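Side-chain contacts in solute Binding Protein, BlMnBP1 in complex with mannotriose (Bifidobacterium, PDB 6FUV), which binds beta-manno-oligosaccharides such as mannotriose and probably delivers them to an ABC transporter for uptake into the cell: residues A186-I191 with G392-D397; E180-G185 with T247-S252; M307-N312 with E319-F324. All blocks are in the same frame, centred on the assembly; numbering follows the deposited sequence. Where two conformers were deposited one is given.

Overall arrangement
Contacts 1 and 2 lie close together, their centres about 12 Å apart, and interleave along the chain: helix 181-185 runs directly into the 3-10 segment 186-190, while their partner segments 247-252 and 392-397 lie far apart in sequence. Glu181 OE1 of contact 2 accepts from Gly392 N of contact 1. Both reach the bound mannotriose. Contact 1 is buried and joins a salt bridge to an apolar touch, whereas contact 2 is partly buried and is an aromatic and water-bridged meeting at the sugar. Contact 3 is a buried strand-to-helix packing of apolar side chains, with no hydrogen bond between its segments, its centre about 30 Å from theirs and, relative to contact 1, across the chain's centre.

Contact 1 of 3, residues A186-I191 with G392-D397; sequences AWDQYI and GKKIQD. With BMA (beta-D-mannopyranose), chain B.
Asp188 and Lys394 supply the polar half of this contact, a buried salt bridge in which Lys394 NZ gives a hydrogen bond of 2.6 Å to Asp188 OD2. The ammonium meets the lone pair of OD2 that lies on the side of OD1, and Lys394 CE follows it in, 3.3 Å from Asp188 OD1. The two side chains arrive from opposite directions; the lysine chain is extended as far as CE and bends only at its last torsion (chi4 -74°), which turns NZ to the carboxylate. Both ends have further partners: NZ also donates to the carbonyls of Leu385 and Asn391, while Asp188 OD2 accepts from Asn388 N and OD1 bonds to Tyr228 OH.

The apolar half lies beside it. Ile395 CG2 comes obliquely to CD1 of Trp187 at 3.9 Å, and the other branch ends with Ile395 CD1 4.0 Å from Asp188 OD1, so the isoleucine lies alongside the aspartate as well as the indole.

A third interaction faces the ligand. Gln189 NE2 donates to O2 of the chain B mannose over 3.2 Å with an N-H...O angle of 155°, and its OE1 bonds to Ser134 OG, which fixes the amide's rotation.

With several bonds on each charged group, the buried pair is probably stable in its ionised form, and it ties the 3-10 segment carrying a sugar-binding glutamine to helix 393-404.

Contact 2 of 3, residues E180-G185 with T247-S252; sequences EEWAMG and TDWESS. With BMA (beta-D-mannopyranose), chain C; BMA (beta-D-mannopyranose), chain D.
Trp182 drives the edge of its indole into the face of Trp249, a T-shaped pair with six-membered ring centroids 4.8 Å apart and planes at 89°. CH2 of Trp182 does the touching: it stands over the centre of the Trp249 ring, 3.7 Å from Trp249 CD2. The first torsion of Trp182 sets CG between its backbone N and carbonyl carbon (chi1 62°), turning one indole face to the ligand, where C2 of the chain D mannose sits over the ring centre, a CH-pi arrangement of the kind common in sugar sites. CB of Glu180 and of Ala183 lie against the opposite face. Trp249 meets the chain C mannose at its edge instead: the single N-H of Trp249 NE1 is shared between O2 at 2.9 Å and O5 at 3.1 Å, each bond bent to less than 140°, while Glu250 OE2 accepts from O1 of that sugar. Glu180 CG lies 3.8 Å from Trp249 CB, the two side chains crossing at about a right angle, and a water donates to Glu180 OE2 (2.5 Å) and accepts from Trp249 N, bridging the two segments.

With Trp182 replaced by an alanine, the chain D mannose would probably lose the face it lies on, and Trp249 the indole edge directed at its own face.

Around the pair, Trp249 also packs on Gln273 and Met274 of helix 270-275. The contact thus brings the starts of helices 181-185 and 249-257 together beside the mannotriose.

Contact 3 of 3, residues M307-N312 with E319-F324; sequences MGINKN and EAAMIF
Strand-to-helix packing in the lobe that holds the eight-stranded mixed sheet is the setting here: strand 298-309 meets helix 315-330, which follows it after a short turn, through Ile309, and the two are joined without any hydrogen bond between the segments. Ile309 carries the contact. Ile309 CA lies 6.8 Å from Ala321 CA, and the isoleucine side chain points at the helix. CG1 stands anti to the carbonyl carbon (chi1 -64°) and CD1 continues the chain outward (chi2 -170°), which carries the terminal methyl onto the helix backbone between Ala321 and Met322. There Ile309 CD1 is 3.6 Å from Ala321 C and 3.3 Å from Met322 N, the shorter being a tight approach. Beside this, Ile309 CD1 is 3.7 Å from Ala321 CB, and Ile309 CG2, the other branch, is 4.1 Å from Ala321 CB. Met322 closes in with its end: the chain folds at chi2 and chi3, bringing Met322 CE back to 3.6 Å from Ile309 CD1. With only a methyl as the side chain of Ala321, Ile309 CD1 reaches the helix backbone, and Met322 CE packs against that same CD1.

Beyond Ile309 the chain turns, and Asn310 OD1 accepts from Asn312 N at 2.9 Å in an Asx turn, the donor standing above the carbonyl plane.

On the strand side, Met307 packs on Ile84 and Met86 of strand 84-86 and on Phe26 of strand 22-28. On the helix side, Ala321 also touches Ile84, and Phe324 reaches Ile24 and Val59 and meets Phe50 edge-to-face, so helix 315-330 lies against several strands of the sheet.

Contact 1 of 3, residues A186-I191 with G392-D397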
loop_
_atom_site.group_PDB
_atom_site.type_symbol
_atom_site.label_atom_id
_atom_site.label_comp_id
_atom_site.label_asym_id
_atom_site.label_seq_id
_atom_site.Cartn_x
_atom_site.Cartn_y
_atom_site.Cartn_z
ATOM N N ALA A 186 6.030 0.203 5.196
ATOM C CA ALA A 186 5.653 0.896 3.982
ATOM C C ALA A 186 6.834 1.539 3.271
ATOM O O ALA A 186 6.697 1.915 2.102
ATOM C CB ALA A 186 4.583 1.930 4.328
ATOM N N TRP A 187 7.987 1.679 3.936
ATOM C CA TRP A 187 9.158 2.202 3.236
ATOM C C TRP A 187 9.593 1.266 2.124
ATOM O O TRP A 187 10.194 1.725 1.146
ATOM C CB TRP A 187 10.316 2.466 4.222
ATOM C CG TRP A 187 10.158 3.749 5.031
ATOM C CD1 TRP A 187 9.446 3.914 6.164
ATOM C CD2 TRP A 187 10.715 5.028 4.741
ATOM N NE1 TRP A 187 9.503 5.210 6.584
ATOM C CE2 TRP A 187 10.313 5.914 5.744
ATOM C CE3 TRP A 187 11.517 5.504 3.748
ATOM C CZ2 TRP A 187 10.659 7.279 5.765
ATOM C CZ3 TRP A 187 11.880 6.863 3.773
ATOM C CH2 TRP A 187 11.448 7.725 4.784
ATOM N N ASP A 188 9.230 -0.018 2.215
ATOM C CA ASP A 188 9.572 -0.955 1.163
ATOM C C ASP A 188 8.912 -0.573 -0.155
ATOM O O ASP A 188 9.368 -1.007 -1.223
ATOM C CB ASP A 188 9.147 -2.369 1.595
ATOM C CG ASP A 188 10.077 -2.999 2.644
ATOM O OD1 ASP A 188 11.153 -2.432 2.861
ATOM O OD2 ASP A 188 9.683 -4.038 3.273
ATOM N N GLN A 189 7.864 0.245 -0.096
ATOM C CA GLN A 189 7.027 0.502 -1.259
ATOM C C GLN A 189 7.709 1.408 -2.264
ATOM O O GLN A 189 7.262 1.493 -3.401
ATOM C CB GLN A 189 5.684 1.114 -0.787
ATOM C CG GLN A 189 4.917 0.257 0.117
ATOM C CD GLN A 189 3.609 0.810 0.549
ATOM O OE1 GLN A 189 3.179 1.868 0.129
ATOM N NE2 GLN A 189 2.927 0.051 1.365
ATOM N N TYR A 190 8.789 2.042 -1.882
ATOM C CA TYR A 190 9.436 3.061 -2.670
ATOM C C TYR A 190 10.661 2.538 -3.415
ATOM O O TYR A 190 11.191 3.240 -4.301
ATOM C CB TYR A 190 9.840 4.219 -1.755
ATOM C CG TYR A 190 8.712 4.879 -1.050
ATOM C CD1 TYR A 190 8.280 4.398 0.145
ATOM C CD2 TYR A 190 8.058 5.977 -1.580
ATOM C CE1 TYR A 190 7.229 4.986 0.831
ATOM C CE2 TYR A 190 7.000 6.567 -0.934
ATOM C CZ TYR A 190 6.596 6.082 0.298
ATOM O OH TYR A 190 5.558 6.652 0.954
ATOM N N ILE A 191 11.068 1.282 -3.175
ATOM C CA ILE A 191 12.423 0.892 -3.597
ATOM C C ILE A 191 12.521 0.378 -5.028
ATOM O O ILE A 191 13.623 0.117 -5.501
ATOM C CB ILE A 191 13.016 -0.165 -2.637
ATOM C CG1 ILE A 191 12.224 -1.469 -2.699
ATOM C CG2 ILE A 191 13.023 0.405 -1.249
ATOM C CD1 ILE A 191 12.939 -2.654 -2.110
ATOM N N GLY A 392 8.173 -4.680 9.157
ATOM C CA GLY A 392 8.492 -3.343 9.566
ATOM C C GLY A 392 9.587 -3.283 10.590
ATOM O O GLY A 392 10.204 -2.235 10.780
ATOM N N LYS A 393 9.825 -4.410 11.251
ATOM C CA LYS A 393 10.875 -4.499 12.262
ATOM C C LYS A 393 12.238 -4.122 11.692
ATOM O O LYS A 393 13.003 -3.395 12.340
ATOM C CB LYS A 393 10.926 -5.918 12.843
ATOM C CG LYS A 393 11.956 -6.098 13.978
ATOM C CD LYS A 393 11.840 -5.084 15.104
ATOM C CE LYS A 393 12.659 -5.465 16.341
ATOM N NZ LYS A 393 14.041 -5.844 15.959
ATOM N N LYS A 394 12.584 -4.647 10.504
ATOM C CA LYS A 394 13.841 -4.233 9.878
ATOM C C LYS A 394 13.929 -2.718 9.673
ATOM O O LYS A 394 15.036 -2.143 9.701
ATOM C CB LYS A 394 14.011 -4.938 8.553
ATOM C CG LYS A 394 13.029 -4.550 7.493
ATOM C CD LYS A 394 13.423 -5.088 6.075
ATOM C CE LYS A 394 12.505 -4.586 5.013
ATOM N NZ LYS A 394 11.202 -5.185 4.997
ATOM N N ILE A 395 12.786 -2.056 9.460
ATOM C CA ILE A 395 12.760 -0.604 9.290
ATOM C C ILE A 395 12.893 0.097 10.642
ATOM O O ILE A 395 13.606 1.112 10.779
ATOM C CB ILE A 395 11.465 -0.199 8.565
ATOM C CG1 ILE A 395 11.280 -1.022 7.275
ATOM C CG2 ILE A 395 11.489 1.262 8.236
ATOM C CD1 ILE A 395 12.359 -0.852 6.340
ATOM N N GLN A 396 12.222 -0.453 11.661
ATOM C CA GLN A 396 12.365 0.071 13.008
ATOM C C GLN A 396 13.825 0.040 13.411
ATOM O O GLN A 396 14.328 0.978 14.016
ATOM C CB GLN A 396 11.476 -0.734 13.963
ATOM C CG GLN A 396 9.992 -0.387 13.908
ATOM C CD GLN A 396 9.097 -1.433 14.511
ATOM O OE1 GLN A 396 9.457 -2.612 14.560
ATOM N NE2 GLN A 396 7.890 -1.009 14.969
ATOM N N ASP A 397 14.532 -1.011 13.024
ATOM C CA ASP A 397 15.941 -1.125 13.406
ATOM C C ASP A 397 16.768 0.036 12.846
ATOM O O ASP A 397 17.731 0.483 13.480
ATOM C CB ASP A 397 16.539 -2.477 12.951
ATOM C CG ASP A 397 16.038 -3.656 13.787
ATOM O OD1 ASP A 397 15.531 -3.471 14.918
ATOM O OD2 ASP A 397 16.140 -4.796 13.313
HETATM C C1 BMA B . -1.771 -0.364 2.466
HETATM C C2 BMA B . -1.377 0.289 1.154
HETATM C C3 BMA B . -1.154 -0.757 0.048
HETATM C C4 BMA B . -0.227 -1.881 0.615
HETATM C C5 BMA B . -0.797 -2.420 1.904
HETATM C C6 BMA B . 0.037 -3.550 2.492
HETATM O O2 BMA B . -0.136 0.995 1.377
HETATM O O3 BMA B . -0.619 -0.229 -1.190
HETATM O O4 BMA B . -0.111 -2.926 -0.283
HETATM O O5 BMA B . -0.844 -1.359 2.839
HETATM O O6 BMA B . 1.268 -3.025 2.926
#

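Contact 2 of 3, residues E180-G185 with T247-S252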
loop_
_atom_site.group_PDB
_atom_site.type_symbol
_atom_site.label_atom_id
_atom_site.label_comp_id
_atom_site.label_asym_id
_atom_site.label_seq_id
_atom_site.Cartn_x
_atom_site.Cartn_y
_atom_site.Cartn_z
ATOM N N GLU A 180 3.943 1.839 14.592
ATOM C CA GLU A 180 3.107 1.047 13.699
ATOM C C GLU A 180 4.040 0.301 12.761
ATOM O O GLU A 180 4.725 0.907 11.947
ATOM C CB GLU A 180 2.121 1.925 12.934
ATOM C CG GLU A 180 1.125 2.611 13.793
ATOM C CD GLU A 180 0.045 1.696 14.353
ATOM O OE1 GLU A 180 -0.229 0.670 13.744
ATOM O OE2 GLU A 180 -0.544 2.017 15.417
ATOM N N GLU A 181 4.052 -1.014 12.870
ATOM C CA GLU A 181 4.926 -1.797 12.016
ATOM C C GLU A 181 4.578 -1.607 10.540
ATOM O O GLU A 181 5.463 -1.519 9.699
ATOM C CB GLU A 181 4.858 -3.275 12.414
ATOM C CG GLU A 181 6.154 -4.024 12.033
ATOM C CD GLU A 181 6.020 -5.577 12.049
ATOM O OE1 GLU A 181 6.614 -6.228 11.132
ATOM O OE2 GLU A 181 5.335 -6.110 12.969
ATOM N N TRP A 182 3.300 -1.638 10.196
ATOM C CA TRP A 182 2.894 -1.415 8.809
ATOM C C TRP A 182 3.395 -0.063 8.309
ATOM O O TRP A 182 3.796 0.071 7.153
ATOM C CB TRP A 182 1.353 -1.539 8.649
ATOM C CG TRP A 182 0.528 -0.561 9.406
ATOM C CD1 TRP A 182 -0.094 -0.765 10.588
ATOM C CD2 TRP A 182 0.302 0.794 9.064
ATOM N NE1 TRP A 182 -0.739 0.358 10.980
ATOM C CE2 TRP A 182 -0.490 1.343 10.065
ATOM C CE3 TRP A 182 0.674 1.598 7.991
ATOM C CZ2 TRP A 182 -0.879 2.686 10.055
ATOM C CZ3 TRP A 182 0.269 2.901 7.976
ATOM C CH2 TRP A 182 -0.495 3.437 9.004
ATOM N N ALA A 183 3.388 0.944 9.172
ATOM C CA ALA A 183 3.813 2.266 8.735
ATOM C C ALA A 183 5.305 2.251 8.445
ATOM O O ALA A 183 5.779 2.909 7.525
ATOM C CB ALA A 183 3.477 3.307 9.809
ATOM N N MET A 184 6.063 1.494 9.225
ATOM C CA MET A 184 7.484 1.359 8.937
ATOM C C MET A 184 7.720 0.483 7.717
ATOM O O MET A 184 8.545 0.802 6.865
ATOM C CB MET A 184 8.208 0.808 10.150
ATOM C CG MET A 184 8.278 1.805 11.316
ATOM S SD MET A 184 9.810 2.745 11.456
ATOM C CE MET A 184 9.432 4.053 10.289
ATOM N N GLY A 185 7.006 -0.636 7.614
ATOM C CA GLY A 185 7.175 -1.502 6.479
ATOM C C GLY A 185 6.839 -0.849 5.170
ATOM O O GLY A 185 7.293 -1.311 4.136
ATOM N N THR A 247 5.072 6.953 19.217
ATOM C CA THR A 247 4.298 7.527 18.128
ATOM C C THR A 247 2.895 6.959 18.146
ATOM O O THR A 247 2.683 5.823 18.522
ATOM C CB THR A 247 4.946 7.248 16.781
ATOM O OG1 THR A 247 4.936 5.842 16.496
ATOM C CG2 THR A 247 6.340 7.820 16.768
ATOM N N ASP A 248 1.928 7.764 17.729
ATOM C CA ASP A 248 0.542 7.329 17.621
ATOM C C ASP A 248 -0.052 7.686 16.263
ATOM O O ASP A 248 -0.129 8.860 15.908
ATOM C CB ASP A 248 -0.285 7.965 18.727
ATOM C CG ASP A 248 -1.686 7.466 18.750
ATOM O OD1 ASP A 248 -1.902 6.268 19.065
ATOM O OD2 ASP A 248 -2.571 8.281 18.435
ATOM N N TRP A 249 -0.600 6.679 15.595
ATOM C CA TRP A 249 -1.102 6.825 14.239
ATOM C C TRP A 249 -2.333 7.700 14.173
ATOM O O TRP A 249 -2.372 8.641 13.386
ATOM C CB TRP A 249 -1.426 5.449 13.674
ATOM C CG TRP A 249 -2.256 5.432 12.448
ATOM C CD1 TRP A 249 -3.457 4.871 12.333
ATOM C CD2 TRP A 249 -1.975 6.049 11.175
ATOM N NE1 TRP A 249 -3.948 5.058 11.089
ATOM C CE2 TRP A 249 -3.059 5.794 10.355
ATOM C CE3 TRP A 249 -0.907 6.786 10.663
ATOM C CZ2 TRP A 249 -3.109 6.238 9.023
ATOM C CZ3 TRP A 249 -0.933 7.180 9.378
ATOM C CH2 TRP A 249 -2.035 6.930 8.565
ATOM N N GLU A 250 -3.380 7.364 14.930
ATOM C CA GLU A 250 -4.637 8.094 14.761
ATOM C C GLU A 250 -4.468 9.585 15.060
ATOM O O GLU A 250 -5.049 10.443 14.376
ATOM C CB GLU A 250 -5.727 7.535 15.654
ATOM C CG GLU A 250 -6.173 6.117 15.365
ATOM C CD GLU A 250 -6.753 5.928 13.976
ATOM O OE1 GLU A 250 -7.190 6.905 13.359
ATOM O OE2 GLU A 250 -6.814 4.763 13.556
ATOM N N SER A 251 -3.703 9.916 16.100
ATOM C CA SER A 251 -3.486 11.324 16.403
ATOM C C SER A 251 -2.570 12.011 15.388
ATOM O O SER A 251 -2.677 13.222 15.212
ATOM C CB SER A 251 -2.947 11.437 17.828
ATOM O OG SER A 251 -1.637 10.979 17.950
ATOM N N SER A 252 -1.719 11.266 14.671
ATOM C CA SER A 252 -0.833 11.882 13.681
ATOM C C SER A 252 -1.613 12.467 12.515
ATOM O O SER A 252 -1.175 13.451 11.899
ATOM C CB SER A 252 0.194 10.864 13.204
ATOM O OG SER A 252 -0.257 10.017 12.186
HETATM C C1 BMA C . -7.263 3.149 10.375
HETATM C C2 BMA C . -6.963 3.740 8.997
HETATM C C3 BMA C . -6.348 2.630 8.115
HETATM C C4 BMA C . -5.087 2.080 8.817
HETATM C C5 BMA C . -5.413 1.655 10.255
HETATM C C6 BMA C . -4.162 1.193 11.055
HETATM O O1 BMA C . -7.781 4.157 11.137
HETATM O O2 BMA C . -5.981 4.784 9.090
HETATM O O3 BMA C . -6.129 3.119 6.808
HETATM O O4 BMA C . -4.551 0.907 8.193
HETATM O O5 BMA C . -6.061 2.741 10.962
HETATM O O6 BMA C . -4.575 0.584 12.272
HETATM C C1 BMA D . -3.724 1.230 7.111
HETATM C C2 BMA D . -2.681 0.080 7.098
HETATM C C3 BMA D . -1.888 0.161 5.873
HETATM C C4 BMA D . -2.737 0.307 4.590
HETATM C C5 BMA D . -3.784 1.408 4.733
HETATM C C6 BMA D . -4.816 1.379 3.605
HETATM O O2 BMA D . -3.310 -1.171 7.072
HETATM O O3 BMA D . -1.053 -0.980 5.821
HETATM O O4 BMA D . -1.842 0.639 3.485
HETATM O O5 BMA D . -4.519 1.172 5.986
HETATM O O6 BMA D . -5.409 0.043 3.540
HETATM O O HOH W 1 0.306 4.019 16.657
#

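Contact 3 of 3, residues M307-N312 with E319-F324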
loop_
_atom_site.group_PDB
_atom_site.type_symbol
_atom_site.label_atom_id
_atom_site.label_comp_id
_atom_site.label_asym_id
_atom_site.label_seq_id
_atom_site.Cartn_x
_atom_site.Cartn_y
_atom_site.Cartn_z
ATOM N N MET A 307 -9.287 -7.541 -2.369
ATOM C CA MET A 307 -10.398 -8.288 -1.797
ATOM C C MET A 307 -10.299 -9.733 -2.241
ATOM O O MET A 307 -10.245 -10.000 -3.433
ATOM C CB MET A 307 -11.739 -7.683 -2.196
ATOM C CG MET A 307 -12.112 -6.459 -1.368
ATOM S SD MET A 307 -13.393 -5.511 -2.147
ATOM C CE MET A 307 -12.468 -4.825 -3.532
ATOM N N GLY A 308 -10.224 -10.639 -1.264
ATOM C CA GLY A 308 -10.211 -12.075 -1.507
ATOM C C GLY A 308 -11.406 -12.758 -0.860
ATOM O O GLY A 308 -11.904 -12.321 0.172
ATOM N N ILE A 309 -11.857 -13.849 -1.466
ATOM C CA ILE A 309 -13.077 -14.539 -1.058
ATOM C C ILE A 309 -12.726 -15.900 -0.465
ATOM O O ILE A 309 -11.944 -16.656 -1.054
ATOM C CB ILE A 309 -14.030 -14.678 -2.251
ATOM C CG1 ILE A 309 -14.469 -13.282 -2.706
ATOM C CG2 ILE A 309 -15.267 -15.502 -1.932
ATOM C CD1 ILE A 309 -15.585 -13.280 -3.707
ATOM N N ASN A 310 -13.344 -16.227 0.670
ATOM C CA ASN A 310 -13.109 -17.457 1.439
ATOM C C ASN A 310 -13.571 -18.705 0.695
ATOM O O ASN A 310 -14.748 -18.874 0.389
ATOM C CB ASN A 310 -13.846 -17.327 2.775
ATOM C CG ASN A 310 -13.444 -18.346 3.836
ATOM O OD1 ASN A 310 -12.639 -19.238 3.627
ATOM N ND2 ASN A 310 -14.018 -18.189 5.002
ATOM N N LYS A 311 -12.647 -19.601 0.428
ATOM C CA LYS A 311 -13.076 -20.877 -0.111
ATOM C C LYS A 311 -13.889 -21.695 0.866
ATOM O O LYS A 311 -14.596 -22.605 0.423
ATOM C CB LYS A 311 -11.899 -21.720 -0.574
ATOM C CG LYS A 311 -10.868 -22.071 0.447
ATOM C CD LYS A 311 -9.641 -22.677 -0.295
ATOM C CE LYS A 311 -9.930 -24.032 -0.976
ATOM N NZ LYS A 311 -9.672 -25.193 -0.039
ATOM N N ASN A 312 -13.838 -21.382 2.165
ATOM C CA ASN A 312 -14.690 -22.085 3.118
ATOM C C ASN A 312 -16.153 -21.714 2.959
ATOM O O ASN A 312 -17.035 -22.527 3.256
ATOM C CB ASN A 312 -14.285 -21.803 4.560
ATOM C CG ASN A 312 -12.911 -22.307 4.885
ATOM O OD1 ASN A 312 -12.404 -23.208 4.253
ATOM N ND2 ASN A 312 -12.294 -21.707 5.895
ATOM N N GLU A 319 -20.802 -16.526 -4.113
ATOM C CA GLU A 319 -21.357 -15.740 -5.207
ATOM C C GLU A 319 -21.799 -14.361 -4.733
ATOM O O GLU A 319 -21.548 -13.374 -5.404
ATOM C CB GLU A 319 -22.518 -16.513 -5.838
ATOM C CG GLU A 319 -23.373 -15.699 -6.752
ATOM C CD GLU A 319 -24.381 -16.492 -7.566
ATOM O OE1 GLU A 319 -24.647 -17.663 -7.231
ATOM O OE2 GLU A 319 -24.907 -15.922 -8.565
ATOM N N ALA A 320 -22.483 -14.276 -3.598
ATOM C CA ALA A 320 -22.835 -12.967 -3.061
ATOM C C ALA A 320 -21.590 -12.110 -2.849
ATOM O O ALA A 320 -21.588 -10.910 -3.140
ATOM C CB ALA A 320 -23.595 -13.146 -1.748
ATOM N N ALA A 321 -20.512 -12.713 -2.361
ATOM C CA ALA A 321 -19.292 -11.961 -2.118
ATOM C C ALA A 321 -18.654 -11.492 -3.423
ATOM O O ALA A 321 -18.135 -10.375 -3.494
ATOM C CB ALA A 321 -18.311 -12.825 -1.319
ATOM N N MET A 322 -18.681 -12.327 -4.465
ATOM C CA MET A 322 -18.157 -11.915 -5.754
ATOM C C MET A 322 -18.971 -10.780 -6.333
ATOM O O MET A 322 -18.397 -9.842 -6.903
ATOM C CB MET A 322 -18.161 -13.090 -6.700
ATOM C CG MET A 322 -17.357 -12.822 -7.983
ATOM S SD MET A 322 -16.457 -14.292 -8.537
ATOM C CE MET A 322 -15.793 -14.857 -6.987
ATOM N N ILE A 323 -20.303 -10.838 -6.145
ATOM C CA ILE A 323 -21.182 -9.769 -6.581
ATOM C C ILE A 323 -20.850 -8.508 -5.815
ATOM O O ILE A 323 -20.770 -7.435 -6.415
ATOM C CB ILE A 323 -22.649 -10.177 -6.410
ATOM C CG1 ILE A 323 -23.026 -11.211 -7.462
ATOM C CG2 ILE A 323 -23.509 -8.913 -6.432
ATOM C CD1 ILE A 323 -24.368 -11.884 -7.245
ATOM N N PHE A 324 -20.574 -8.617 -4.501
ATOM C CA PHE A 324 -20.244 -7.399 -3.761
ATOM C C PHE A 324 -18.930 -6.811 -4.233
ATOM O O PHE A 324 -18.801 -5.588 -4.350
ATOM C CB PHE A 324 -20.181 -7.651 -2.267
ATOM C CG PHE A 324 -19.864 -6.428 -1.461
ATOM C CD1 PHE A 324 -20.825 -5.493 -1.213
ATOM C CD2 PHE A 324 -18.624 -6.248 -0.911
ATOM C CE1 PHE A 324 -20.542 -4.378 -0.455
ATOM C CE2 PHE A 324 -18.340 -5.154 -0.182
ATOM C CZ PHE A 324 -19.299 -4.214 0.058
#